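Local coordinates for protein beta-ketothiolase BktB (Ralstonia eutropha, PDB 4NZS) that condenses acetyl-CoA with propionyl-CoA or a second acetyl-CoA to form beta-ketovaleryl-CoA or acetoacetyl-CoA, supplying precursors for polyhydroxyalkanoate production, at residues L38-A43 with R74-N79; Q100-A105 with V263-R268; Y174-A179 with Q329-T334; K202-P207 with T365-H370. All blocks are in the same frame, centred on the assembly; numbering follows the deposited sequence.

Contact 1. Residues L38-A43 with R74-N79; sequences LVVREA and RVAAVN
V40 carries this helix-to-helix contact, projecting from helix 32-47 onto the backbone of helix 72-79 at A76 and A77. It points at the opposing helix, and its two branches divide the work. CG1 stands anti to the backbone N (chi1 172°), which leaves CG2 opposite the carbonyl carbon and turned to A76. There CG2 comes to 3.7 Å from A76 O and 4.3 Å from A76 CB, so one methyl touches both the carbonyl and the methyl of a single residue. CG1 lies further along the partner helix, 4.2 Å from A76 O and 4.4 Å from A77 O. A76 presents its flank, its CB pointing neither at V40 nor away from it; the methyl of A77 points away, and that residue takes part through its carbonyl. With such small groups on one side the backbones come close, V40 CA and A77 CA being 6.4 Å apart.

Both helices lie on the sheet of the thiolase N-terminal half. V40 and A76 share F59 of strand 57-60 as a neighbour, A77 rests on V57, and V39 packs on A260 and A262 of strand 257-267. The far side of helix 72-79 faces the second subunit, where R74 NE is hydrogen-bonded to G388 O and V78 packs on F158 of that subunit.

No hydrogen bond joins the two segments, although N79 ND2 makes a weak one to E34 of helix 32-47. The buried seam therefore relies on dispersion and shape: across the two segments the valine meets backbone carbonyl and alanine methyl.

Contact 2. Residues Q100-A105 with V263-R268; sequences QAIVSA and VVMMER
I102 of helix 97-110 meets V263 and M265 of strand 257-267 with different branches. Its CG1 lies 4.0 Å from V263 CG2, and its CG2 is 3.9 Å from M265 CE. In both pairs the side chains cross at roughly a right angle, so they touch at a few carbons. M265 reaches the helix because its chain is extended beyond CG, with CG opposite the carbonyl carbon (chi1 -82°). The thioether then passes by A105, whose CB is 4.4 Å from M265 SD, and its terminal methyl ends against I102. V263 and M265 both point at the helix, while V264 between them turns to A43, L44 and A47 of helix 32-47.

A strand covered by helices on both faces is what the layered alpha-beta-alpha-beta-alpha thiolase fold requires, and helix 97-110 belongs to the layer between its two sheets. The axes of helix segment 100-105 and strand segment 263-267 approach to 10.2 Å and cross at 25°, running the same general way. Helix 97-110 begins just after C95, by similarity the cysteine that carries the acyl group.

Further out, backbone bonds fix the strand on both edges: V263 and M265 pair with G119 and A117, V264 and M266 with S14 and V11. On the helix, Q100 O accepts from S104 N (2.7 Å) and from S104 OG (3.0 Å), which arrive from opposite faces of the carbonyl plane. Q100 OE1 accepts from R93 NH2 and H287 NE2. Where the strand ends, E267 occupies the N-cap of helix 268-274, its OE1 bonded to A269 N.

Contact 3. Residues Y174-A179 with Q329-T334; sequences YDISRA and QACAVT
A330 O, on the helix turn from which C331 and A332 reach I176 and Y174, is gripped twice. It accepts from T334 N at 3.0 Å and from T334 OG1 at 2.6 Å. The hydroxyl bond is bent, with a C=O...OG1 angle of 126°, and its donor stands above the carbonyl plane. The hydroxyl is folded back on its own helix; across the contact, carbon atoms do the touching.

I176 supplies most of it. CG2, opposite the backbone N, lies against C331 CB at 3.7 Å, while CG1, on the backbone N side (chi1 -70°), carries CD1 over to A332, ending 3.5 Å from A332 CB and 3.6 Å from A332 CA. The isoleucine therefore straddles two consecutive residues of helix 327-336. Y174 comes to the same alanine from the other end of the loop, its CG 4.3 Å from A332 CB. K335, just past the helical segment, donates from NZ to Y174 O. The A332 side chain is about 9 Å from that of C385, a predicted proton acceptor.

The loop's shape sets up this grip. D175, with positive phi, is the C-prime residue of a Schellman motif that closes helix 163-173, and S177 is the N-cap of the next helix, bonded weakly through OG to Q180 N. I176, between these two helix ends, points inward.

C331 also packs on Q180 and A184 of helix 178-197, and V333, turned away from the loop, rests on P299 and V300 of helix 299-310. Helix 327-336 thus lies between helix 299-310 and helix 178-197.

Contact 4. Residues K202-P207 with T365-H370; sequences KDQIVP and TVKALH
This is a buried packing contact between a loop and a helix: Q204, from the segment linking helix 178-197 to strand 208-210, lies against V366, K367 and H370 on one side of helix 357-375. The methylene of Q204 makes a CH-pi contact with H370, CB standing 3.8 Å from the ring centroid and 15° off the ring normal. It is displaced toward the rim, 3.6 Å from H370 ND1. The same CB also meets V366 CG1 at 3.9 Å, on a flank roughly at right angles to the ring. CG takes the crowded position between the backbone N and carbonyl carbon (chi1 73°), and the extended chain beyond it brings the amide down beside the CB of H370 and the first methylenes of K367. The glutamine and histidine side chains run antiparallel, their amide and ring planes 53° apart, so the flat groups do not stack.

The polar ends are held by residues outside the two segments. K367 NZ makes a salt bridge to E321 OE1 and a hydrogen bond to G348 O, which leaves its aliphatic part to Q204. H370 NE2 is bonded weakly to G15 O. The K367 side chain lies about 10 Å from that of H355, a predicted proton acceptor.

Q204 is in turn fixed by backbone hydrogen bonding to R17 of strand 10-22. On the helix, L369 packs on V12 of that strand, while T365 and A368 rest on V382 of strand 379-386, as in the central helical layer between the two sheets of the thiolase fold.

Overall arrangement
All four contacts are largely buried and lack hydrogen bonds between their segments, but their chemistry follows their place. Contacts 1 and 2 stay within the N-terminal half and are apolar, methyl on backbone in contact 1, branched side chains with a thioether in contact 2; helix 32-47 covers one face of the strand whose other face receives helix 97-110. Contact 4, nearest the chain's centre, is the mixed one, with amide, imidazole and lysine; it joins contact 2 through V263 CG1 and V366 CG2 (4.0 Å) and contact 1 through V206. Contact 3, its centre farthest from the chain's centre (about 20 Å), stands apart. Contacts 3 and 4 bridge the family's N- and C-terminal ranges, whereas contact 1 borders another subunit.

Contact 1. Residues L38-A43 with R74-N79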
loop_
_atom_site.group_PDB
_atom_site.type_symbol
_atom_site.label_atom_id
_atom_site.label_comp_id
_atom_site.label_asym_id
_atom_site.label_seq_id
_atom_site.Cartn_x
_atom_site.Cartn_y
_atom_site.Cartn_z
ATOM N N LEU A 38 1.918 -22.391 -20.527
ATOM C CA LEU A 38 1.337 -23.746 -20.626
ATOM C C LEU A 38 0.712 -23.928 -21.980
ATOM O O LEU A 38 1.220 -24.687 -22.787
ATOM C CB LEU A 38 0.295 -23.992 -19.491
ATOM C CG LEU A 38 -0.639 -25.221 -19.502
ATOM C CD1 LEU A 38 -0.093 -26.397 -18.714
ATOM C CD2 LEU A 38 -2.014 -24.900 -18.934
ATOM N N VAL A 39 -0.356 -23.180 -22.262
ATOM C CA VAL A 39 -1.056 -23.321 -23.547
ATOM C C VAL A 39 -0.143 -23.091 -24.728
ATOM O O VAL A 39 -0.440 -23.485 -25.840
ATOM C CB VAL A 39 -2.257 -22.354 -23.714
ATOM C CG1 VAL A 39 -3.268 -22.553 -22.589
ATOM C CG2 VAL A 39 -1.776 -20.910 -23.804
ATOM N N VAL A 40 0.955 -22.417 -24.534
ATOM C CA VAL A 40 1.873 -22.329 -25.645
ATOM C C VAL A 40 2.454 -23.697 -25.792
ATOM O O VAL A 40 2.389 -24.269 -26.876
ATOM C CB VAL A 40 2.965 -21.325 -25.429
ATOM C CG1 VAL A 40 4.006 -21.433 -26.544
ATOM C CG2 VAL A 40 2.370 -19.933 -25.376
ATOM N N ARG A 41 2.993 -24.247 -24.706
ATOM C CA ARG A 41 3.633 -25.545 -24.810
ATOM C C ARG A 41 2.676 -26.593 -25.317
ATOM O O ARG A 41 3.010 -27.386 -26.223
ATOM C CB ARG A 41 4.202 -26.004 -23.503
ATOM C CG ARG A 41 5.256 -27.074 -23.710
ATOM C CD ARG A 41 6.411 -26.890 -22.766
ATOM N NE ARG A 41 6.013 -27.258 -21.408
ATOM C CZ ARG A 41 5.892 -28.528 -20.971
ATOM N NH1 ARG A 41 6.117 -29.576 -21.778
ATOM N NH2 ARG A 41 5.545 -28.773 -19.711
ATOM N N GLU A 42 1.463 -26.584 -24.809
ATOM C CA GLU A 42 0.515 -27.577 -25.283
ATOM C C GLU A 42 0.126 -27.478 -26.763
ATOM O O GLU A 42 -0.068 -28.492 -27.452
ATOM C CB GLU A 42 -0.748 -27.564 -24.451
ATOM C CG GLU A 42 -1.347 -28.941 -24.343
ATOM C CD GLU A 42 -0.343 -29.895 -23.730
ATOM O OE1 GLU A 42 0.521 -30.387 -24.491
ATOM O OE2 GLU A 42 -0.395 -30.109 -22.496
ATOM N N ALA A 43 -0.006 -26.269 -27.266
ATOM C CA ALA A 43 -0.470 -26.110 -28.610
ATOM C C ALA A 43 0.619 -26.524 -29.577
ATOM O O ALA A 43 0.347 -26.863 -30.703
ATOM C CB ALA A 43 -0.898 -24.664 -28.847
ATOM N N ARG A 74 6.508 -12.445 -24.443
ATOM C CA ARG A 74 7.818 -13.052 -24.560
ATOM C C ARG A 74 7.934 -14.084 -23.485
ATOM O O ARG A 74 8.533 -15.126 -23.709
ATOM C CB ARG A 74 8.885 -11.991 -24.429
ATOM C CG ARG A 74 10.332 -12.465 -24.364
ATOM C CD ARG A 74 10.972 -12.626 -25.723
ATOM N NE ARG A 74 12.417 -12.726 -25.573
ATOM C CZ ARG A 74 13.262 -13.045 -26.548
ATOM N NH1 ARG A 74 12.829 -13.292 -27.779
ATOM N NH2 ARG A 74 14.555 -13.136 -26.286
ATOM N N VAL A 75 7.351 -13.845 -22.316
ATOM C CA VAL A 75 7.464 -14.846 -21.242
ATOM C C VAL A 75 6.597 -16.072 -21.533
ATOM O O VAL A 75 6.965 -17.203 -21.182
ATOM C CB VAL A 75 7.079 -14.287 -19.841
ATOM C CG1 VAL A 75 7.062 -15.417 -18.808
ATOM C CG2 VAL A 75 8.043 -13.220 -19.372
ATOM N N ALA A 76 5.415 -15.866 -22.086
ATOM C CA ALA A 76 4.586 -17.012 -22.380
ATOM C C ALA A 76 5.268 -17.829 -23.434
ATOM O O ALA A 76 5.297 -19.044 -23.358
ATOM C CB ALA A 76 3.209 -16.600 -22.838
ATOM N N ALA A 77 5.810 -17.155 -24.431
ATOM C CA ALA A 77 6.470 -17.869 -25.492
ATOM C C ALA A 77 7.707 -18.588 -25.021
ATOM O O ALA A 77 7.841 -19.772 -25.194
ATOM C CB ALA A 77 6.857 -16.885 -26.578
ATOM N N VAL A 78 8.576 -17.862 -24.350
ATOM C CA VAL A 78 9.848 -18.414 -23.937
ATOM C C VAL A 78 9.686 -19.481 -22.869
ATOM O O VAL A 78 10.389 -20.473 -22.849
ATOM C CB VAL A 78 10.841 -17.327 -23.551
ATOM C CG1 VAL A 78 12.186 -17.940 -23.252
ATOM C CG2 VAL A 78 10.950 -16.324 -24.679
ATOM N N ASN A 79 8.752 -19.249 -21.973
ATOM C CA ASN A 79 8.473 -20.234 -20.940
ATOM C C ASN A 79 7.853 -21.514 -21.448
ATOM O O ASN A 79 7.860 -22.508 -20.729
ATOM C CB ASN A 79 7.506 -19.707 -19.895
ATOM C CG ASN A 79 8.189 -18.937 -18.803
ATOM O OD1 ASN A 79 9.379 -18.637 -18.889
ATOM N ND2 ASN A 79 7.432 -18.625 -17.743
#

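Contact 2. Residues Q100-A105 with V263-R268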
loop_
_atom_site.group_PDB
_atom_site.type_symbol
_atom_site.label_atom_id
_atom_site.label_comp_id
_atom_site.label_asym_id
_atom_site.label_seq_id
_atom_site.Cartn_x
_atom_site.Cartn_y
_atom_site.Cartn_z
ATOM N N GLN A 100 -7.617 -10.275 -31.547
ATOM C CA GLN A 100 -6.719 -9.343 -32.118
ATOM C C GLN A 100 -5.298 -9.898 -32.152
ATOM O O GLN A 100 -4.500 -9.607 -33.065
ATOM C CB GLN A 100 -6.803 -8.087 -31.274
ATOM C CG GLN A 100 -5.756 -7.070 -31.600
ATOM C CD GLN A 100 -5.855 -6.700 -33.026
ATOM O OE1 GLN A 100 -6.723 -5.920 -33.395
ATOM N NE2 GLN A 100 -4.970 -7.264 -33.846
ATOM N N ALA A 101 -4.959 -10.656 -31.119
ATOM C CA ALA A 101 -3.640 -11.304 -31.087
ATOM C C ALA A 101 -3.604 -12.353 -32.154
ATOM O O ALA A 101 -2.640 -12.475 -32.876
ATOM C CB ALA A 101 -3.338 -11.909 -29.728
ATOM N N ILE A 102 -4.666 -13.120 -32.258
ATOM C CA ILE A 102 -4.764 -14.002 -33.393
ATOM C C ILE A 102 -4.505 -13.223 -34.694
ATOM O O ILE A 102 -3.565 -13.548 -35.433
ATOM C CB ILE A 102 -6.114 -14.725 -33.390
ATOM C CG1 ILE A 102 -5.923 -16.124 -32.818
ATOM C CG2 ILE A 102 -6.684 -14.842 -34.783
ATOM C CD1 ILE A 102 -5.477 -16.106 -31.398
ATOM N N VAL A 103 -5.302 -12.182 -34.944
ATOM C CA VAL A 103 -5.137 -11.373 -36.137
ATOM C C VAL A 103 -3.720 -10.824 -36.340
ATOM O O VAL A 103 -3.205 -10.858 -37.447
ATOM C CB VAL A 103 -6.034 -10.151 -36.118
ATOM C CG1 VAL A 103 -5.570 -9.171 -37.164
ATOM C CG2 VAL A 103 -7.494 -10.530 -36.301
ATOM N N SER A 104 -3.093 -10.269 -35.317
ATOM C CA SER A 104 -1.784 -9.706 -35.547
ATOM C C SER A 104 -0.736 -10.808 -35.789
ATOM O O SER A 104 0.263 -10.599 -36.498
ATOM C CB SER A 104 -1.399 -8.784 -34.394
ATOM O OG SER A 104 -2.405 -7.788 -34.212
ATOM N N ALA A 105 -0.964 -11.977 -35.203
ATOM C CA ALA A 105 -0.189 -13.170 -35.522
ATOM C C ALA A 105 -0.369 -13.507 -36.997
ATOM O O ALA A 105 0.596 -13.673 -37.746
ATOM C CB ALA A 105 -0.646 -14.354 -34.674
ATOM N N VAL A 263 -3.324 -20.570 -30.362
ATOM C CA VAL A 263 -3.405 -21.295 -31.603
ATOM C C VAL A 263 -2.025 -21.298 -32.196
ATOM O O VAL A 263 -1.319 -20.270 -32.128
ATOM C CB VAL A 263 -4.385 -20.681 -32.604
ATOM C CG1 VAL A 263 -5.700 -20.390 -31.916
ATOM C CG2 VAL A 263 -3.800 -19.442 -33.266
ATOM N N VAL A 264 -1.640 -22.444 -32.766
ATOM C CA VAL A 264 -0.487 -22.441 -33.646
ATOM C C VAL A 264 -0.982 -22.221 -35.036
ATOM O O VAL A 264 -1.940 -22.834 -35.440
ATOM C CB VAL A 264 0.311 -23.742 -33.615
ATOM C CG1 VAL A 264 1.396 -23.685 -34.688
ATOM C CG2 VAL A 264 0.935 -23.969 -32.228
ATOM N N MET A 265 -0.332 -21.338 -35.761
ATOM C CA MET A 265 -0.697 -21.109 -37.139
ATOM C C MET A 265 0.460 -21.290 -38.070
ATOM O O MET A 265 1.629 -21.382 -37.667
ATOM C CB MET A 265 -1.198 -19.707 -37.323
ATOM C CG MET A 265 -2.639 -19.495 -36.961
ATOM S SD MET A 265 -2.680 -17.732 -36.652
ATOM C CE MET A 265 -4.437 -17.483 -36.461
ATOM N N MET A 266 0.095 -21.331 -39.338
ATOM C CA MET A 266 1.009 -21.657 -40.388
ATOM C C MET A 266 0.558 -21.083 -41.684
ATOM O O MET A 266 -0.644 -21.027 -41.970
ATOM C CB MET A 266 1.092 -23.173 -40.557
ATOM C CG MET A 266 2.429 -23.694 -40.119
ATOM S SD MET A 266 2.606 -25.479 -40.117
ATOM C CE MET A 266 4.142 -25.555 -39.184
ATOM N N GLU A 267 1.556 -20.683 -42.465
ATOM C CA GLU A 267 1.427 -20.628 -43.915
ATOM C C GLU A 267 1.035 -22.037 -44.444
ATOM O O GLU A 267 1.758 -23.039 -44.249
ATOM C CB GLU A 267 2.734 -20.137 -44.575
ATOM C CG GLU A 267 2.558 -19.181 -45.760
ATOM C CD GLU A 267 1.810 -19.787 -46.934
ATOM O OE1 GLU A 267 1.993 -21.011 -47.185
ATOM O OE2 GLU A 267 1.047 -19.029 -47.596
ATOM N N ARG A 268 -0.125 -22.077 -45.098
ATOM C CA ARG A 268 -0.657 -23.269 -45.750
ATOM C C ARG A 268 0.427 -24.180 -46.272
ATOM O O ARG A 268 0.552 -25.321 -45.849
ATOM C CB ARG A 268 -1.541 -22.827 -46.910
ATOM C CG ARG A 268 -2.620 -23.796 -47.299
ATOM C CD ARG A 268 -3.005 -23.547 -48.746
ATOM N NE ARG A 268 -4.430 -23.761 -49.002
ATOM C CZ ARG A 268 -5.032 -24.950 -49.063
ATOM N NH1 ARG A 268 -4.351 -26.085 -48.861
ATOM N NH2 ARG A 268 -6.335 -25.004 -49.315
#

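Contact 3. Residues Y174-A179 with Q329-T334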
loop_
_atom_site.group_PDB
_atom_site.type_symbol
_atom_site.label_atom_id
_atom_site.label_comp_id
_atom_site.label_asym_id
_atom_site.label_seq_id
_atom_site.Cartn_x
_atom_site.Cartn_y
_atom_site.Cartn_z
ATOM N N TYR A 174 -32.214 -1.413 -28.849
ATOM C CA TYR A 174 -32.785 -2.496 -29.626
ATOM C C TYR A 174 -33.982 -3.188 -28.973
ATOM O O TYR A 174 -34.472 -4.192 -29.464
ATOM C CB TYR A 174 -31.693 -3.504 -29.948
ATOM C CG TYR A 174 -30.578 -2.890 -30.742
ATOM C CD1 TYR A 174 -29.792 -1.898 -30.210
ATOM C CD2 TYR A 174 -30.342 -3.280 -32.037
ATOM C CE1 TYR A 174 -28.782 -1.329 -30.941
ATOM C CE2 TYR A 174 -29.332 -2.714 -32.772
ATOM C CZ TYR A 174 -28.563 -1.739 -32.219
ATOM O OH TYR A 174 -27.568 -1.192 -32.969
ATOM N N ASP A 175 -34.444 -2.653 -27.857
ATOM C CA ASP A 175 -35.549 -3.264 -27.135
ATOM C C ASP A 175 -35.361 -4.738 -26.768
ATOM O O ASP A 175 -36.248 -5.548 -26.987
ATOM C CB ASP A 175 -36.874 -3.070 -27.869
ATOM C CG ASP A 175 -38.064 -3.459 -27.015
ATOM O OD1 ASP A 175 -37.852 -3.903 -25.873
ATOM O OD2 ASP A 175 -39.211 -3.329 -27.476
ATOM N N ILE A 176 -34.206 -5.092 -26.220
ATOM C CA ILE A 176 -34.036 -6.441 -25.706
ATOM C C ILE A 176 -34.460 -6.402 -24.255
ATOM O O ILE A 176 -33.811 -5.796 -23.420
ATOM C CB ILE A 176 -32.583 -6.923 -25.818
ATOM C CG1 ILE A 176 -32.214 -7.162 -27.279
ATOM C CG2 ILE A 176 -32.367 -8.190 -25.008
ATOM C CD1 ILE A 176 -31.597 -5.965 -27.952
ATOM N N SER A 177 -35.575 -7.047 -23.974
ATOM C CA SER A 177 -36.164 -7.016 -22.656
ATOM C C SER A 177 -35.412 -7.876 -21.685
ATOM O O SER A 177 -34.826 -8.872 -22.067
ATOM C CB SER A 177 -37.581 -7.537 -22.727
ATOM O OG SER A 177 -37.552 -8.899 -23.070
ATOM N N ARG A 178 -35.473 -7.519 -20.411
ATOM C CA ARG A 178 -35.014 -8.457 -19.392
ATOM C C ARG A 178 -35.233 -9.922 -19.795
ATOM O O ARG A 178 -34.286 -10.703 -19.743
ATOM C CB ARG A 178 -35.693 -8.152 -18.066
ATOM C CG ARG A 178 -35.444 -9.169 -16.965
ATOM C CD ARG A 178 -34.096 -8.999 -16.302
ATOM N NE ARG A 178 -34.054 -9.656 -14.995
ATOM C CZ ARG A 178 -34.478 -9.086 -13.882
ATOM N NH1 ARG A 178 -34.978 -7.847 -13.921
ATOM N NH2 ARG A 178 -34.412 -9.752 -12.730
ATOM N N ALA A 179 -36.444 -10.289 -20.218
ATOM C CA ALA A 179 -36.769 -11.716 -20.406
ATOM C C ALA A 179 -36.007 -12.388 -21.557
ATOM O O ALA A 179 -35.770 -13.591 -21.514
ATOM C CB ALA A 179 -38.267 -11.941 -20.564
ATOM N N GLN A 329 -26.355 -7.299 -24.793
ATOM C CA GLN A 329 -25.627 -7.045 -26.074
ATOM C C GLN A 329 -25.576 -8.253 -26.980
ATOM O O GLN A 329 -25.540 -8.092 -28.213
ATOM C CB GLN A 329 -24.181 -6.544 -25.866
ATOM C CG GLN A 329 -23.232 -7.489 -25.142
ATOM C CD GLN A 329 -22.405 -8.392 -26.046
ATOM O OE1 GLN A 329 -21.893 -7.981 -27.093
ATOM N NE2 GLN A 329 -22.256 -9.624 -25.633
ATOM N N ALA A 330 -25.526 -9.453 -26.397
ATOM C CA ALA A 330 -25.449 -10.676 -27.234
ATOM C C ALA A 330 -26.755 -10.808 -28.016
ATOM O O ALA A 330 -26.712 -10.937 -29.237
ATOM C CB ALA A 330 -25.166 -11.934 -26.411
ATOM N N CYS A 331 -27.900 -10.724 -27.319
ATOM C CA CYS A 331 -29.204 -10.743 -27.985
ATOM C C CYS A 331 -29.250 -9.657 -29.096
ATOM O O CYS A 331 -29.541 -9.949 -30.267
ATOM C CB CYS A 331 -30.327 -10.547 -26.984
ATOM S SG CYS A 331 -30.702 -11.975 -25.943
ATOM N N ALA A 332 -28.901 -8.428 -28.737
ATOM C CA ALA A 332 -28.829 -7.324 -29.716
ATOM C C ALA A 332 -28.045 -7.696 -30.963
ATOM O O ALA A 332 -28.560 -7.579 -32.069
ATOM C CB ALA A 332 -28.236 -6.079 -29.080
ATOM N N VAL A 333 -26.815 -8.176 -30.772
ATOM C CA VAL A 333 -25.932 -8.551 -31.890
ATOM C C VAL A 333 -26.478 -9.707 -32.750
ATOM O O VAL A 333 -26.236 -9.734 -33.967
ATOM C CB VAL A 333 -24.500 -8.887 -31.397
ATOM C CG1 VAL A 333 -23.619 -9.407 -32.535
ATOM C CG2 VAL A 333 -23.845 -7.656 -30.775
ATOM N N THR A 334 -27.204 -10.644 -32.131
ATOM C CA THR A 334 -27.881 -11.711 -32.875
ATOM C C THR A 334 -28.901 -11.143 -33.864
ATOM O O THR A 334 -28.921 -11.501 -35.057
ATOM C CB THR A 334 -28.687 -12.629 -31.944
ATOM O OG1 THR A 334 -28.094 -12.661 -30.642
ATOM C CG2 THR A 334 -28.770 -14.038 -32.527
#

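Contact 4. Residues K202-P207 with T365-H370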
loop_
_atom_site.group_PDB
_atom_site.type_symbol
_atom_site.label_atom_id
_atom_site.label_comp_id
_atom_site.label_asym_id
_atom_site.label_seq_id
_atom_site.Cartn_x
_atom_site.Cartn_y
_atom_site.Cartn_z
ATOM N N LYS A 202 -13.119 -31.597 -23.753
ATOM C CA LYS A 202 -11.967 -32.380 -23.308
ATOM C C LYS A 202 -10.674 -32.172 -24.079
ATOM O O LYS A 202 -9.637 -31.998 -23.469
ATOM C CB LYS A 202 -12.292 -33.878 -23.253
ATOM C CG LYS A 202 -12.817 -34.342 -21.896
ATOM C CD LYS A 202 -12.614 -35.837 -21.656
ATOM C CE LYS A 202 -13.192 -36.291 -20.305
ATOM N NZ LYS A 202 -13.490 -37.746 -20.285
ATOM N N ASP A 203 -10.716 -32.191 -25.403
ATOM C CA ASP A 203 -9.472 -32.171 -26.185
ATOM C C ASP A 203 -8.796 -30.811 -26.343
ATOM O O ASP A 203 -7.533 -30.725 -26.493
ATOM C CB ASP A 203 -9.688 -32.783 -27.556
ATOM C CG ASP A 203 -8.931 -34.070 -27.712
ATOM O OD1 ASP A 203 -9.327 -35.064 -27.040
ATOM O OD2 ASP A 203 -7.927 -34.058 -28.471
ATOM N N GLN A 204 -9.639 -29.769 -26.342
ATOM C CA GLN A 204 -9.187 -28.376 -26.440
ATOM C C GLN A 204 -8.612 -27.879 -25.111
ATOM O O GLN A 204 -7.668 -27.076 -25.088
ATOM C CB GLN A 204 -10.318 -27.457 -26.959
ATOM C CG GLN A 204 -11.444 -27.146 -25.986
ATOM C CD GLN A 204 -12.651 -26.548 -26.690
ATOM O OE1 GLN A 204 -13.348 -27.227 -27.446
ATOM N NE2 GLN A 204 -12.920 -25.277 -26.429
ATOM N N ILE A 205 -9.165 -28.371 -24.016
ATOM C CA ILE A 205 -8.682 -28.014 -22.701
ATOM C C ILE A 205 -7.367 -28.712 -22.315
ATOM O O ILE A 205 -7.213 -29.935 -22.469
ATOM C CB ILE A 205 -9.740 -28.262 -21.618
ATOM C CG1 ILE A 205 -10.923 -27.304 -21.848
ATOM C CG2 ILE A 205 -9.159 -28.021 -20.229
ATOM C CD1 ILE A 205 -12.023 -27.509 -20.860
ATOM N N VAL A 206 -6.442 -27.889 -21.805
ATOM C CA VAL A 206 -5.206 -28.337 -21.165
ATOM C C VAL A 206 -5.340 -28.148 -19.668
ATOM O O VAL A 206 -5.671 -27.051 -19.226
ATOM C CB VAL A 206 -3.976 -27.585 -21.715
ATOM C CG1 VAL A 206 -4.110 -26.054 -21.613
ATOM C CG2 VAL A 206 -2.732 -28.089 -21.046
ATOM N N PRO A 207 -5.138 -29.222 -18.884
ATOM C CA PRO A 207 -5.443 -29.090 -17.485
ATOM C C PRO A 207 -4.352 -28.348 -16.816
ATOM O O PRO A 207 -3.233 -28.374 -17.323
ATOM C CB PRO A 207 -5.454 -30.535 -16.980
ATOM C CG PRO A 207 -5.512 -31.382 -18.207
ATOM C CD PRO A 207 -4.739 -30.596 -19.205
ATOM N N THR A 365 -12.019 -18.569 -30.014
ATOM C CA THR A 365 -11.499 -19.021 -31.284
ATOM C C THR A 365 -11.273 -20.533 -31.164
ATOM O O THR A 365 -11.920 -21.322 -31.841
ATOM C CB THR A 365 -10.269 -18.229 -31.695
ATOM O OG1 THR A 365 -10.686 -16.911 -32.044
ATOM C CG2 THR A 365 -9.616 -18.819 -32.898
ATOM N N VAL A 366 -10.449 -20.937 -30.220
ATOM C CA VAL A 366 -10.216 -22.350 -29.937
ATOM C C VAL A 366 -11.529 -23.119 -29.750
ATOM O O VAL A 366 -11.696 -24.282 -30.223
ATOM C CB VAL A 366 -9.332 -22.487 -28.699
ATOM C CG1 VAL A 366 -9.334 -23.914 -28.175
ATOM C CG2 VAL A 366 -7.918 -22.006 -29.048
ATOM N N LYS A 367 -12.500 -22.491 -29.116
ATOM C CA LYS A 367 -13.792 -23.167 -29.086
ATOM C C LYS A 367 -14.344 -23.443 -30.470
ATOM O O LYS A 367 -14.859 -24.507 -30.727
ATOM C CB LYS A 367 -14.826 -22.346 -28.382
ATOM C CG LYS A 367 -14.674 -22.371 -26.917
ATOM C CD LYS A 367 -15.583 -21.283 -26.417
ATOM C CE LYS A 367 -17.000 -21.732 -26.353
ATOM N NZ LYS A 367 -17.753 -20.814 -25.481
ATOM N N ALA A 368 -14.247 -22.467 -31.348
ATOM C CA ALA A 368 -15.146 -22.421 -32.510
ATOM C C ALA A 368 -14.676 -23.384 -33.556
ATOM O O ALA A 368 -15.401 -24.308 -33.905
ATOM C CB ALA A 368 -15.232 -21.007 -33.062
ATOM N N LEU A 369 -13.449 -23.168 -34.016
ATOM C CA LEU A 369 -12.602 -24.196 -34.654
ATOM C C LEU A 369 -12.808 -25.640 -34.127
ATOM O O LEU A 369 -12.906 -26.596 -34.895
ATOM C CB LEU A 369 -11.135 -23.786 -34.484
ATOM C CG LEU A 369 -10.475 -22.933 -35.629
ATOM C CD1 LEU A 369 -11.408 -21.990 -36.382
ATOM C CD2 LEU A 369 -9.244 -22.153 -35.192
ATOM N N HIS A 370 -12.915 -25.822 -32.828
ATOM C CA HIS A 370 -13.084 -27.181 -32.320
ATOM C C HIS A 370 -14.492 -27.740 -32.529
ATOM O O HIS A 370 -14.650 -28.975 -32.666
ATOM C CB HIS A 370 -12.618 -27.286 -30.863
ATOM C CG HIS A 370 -11.153 -27.555 -30.747
ATOM N ND1 HIS A 370 -10.648 -28.767 -30.324
ATOM C CD2 HIS A 370 -10.079 -26.801 -31.082
ATOM C CE1 HIS A 370 -9.326 -28.732 -30.369
ATOM N NE2 HIS A 370 -8.955 -27.549 -30.825
#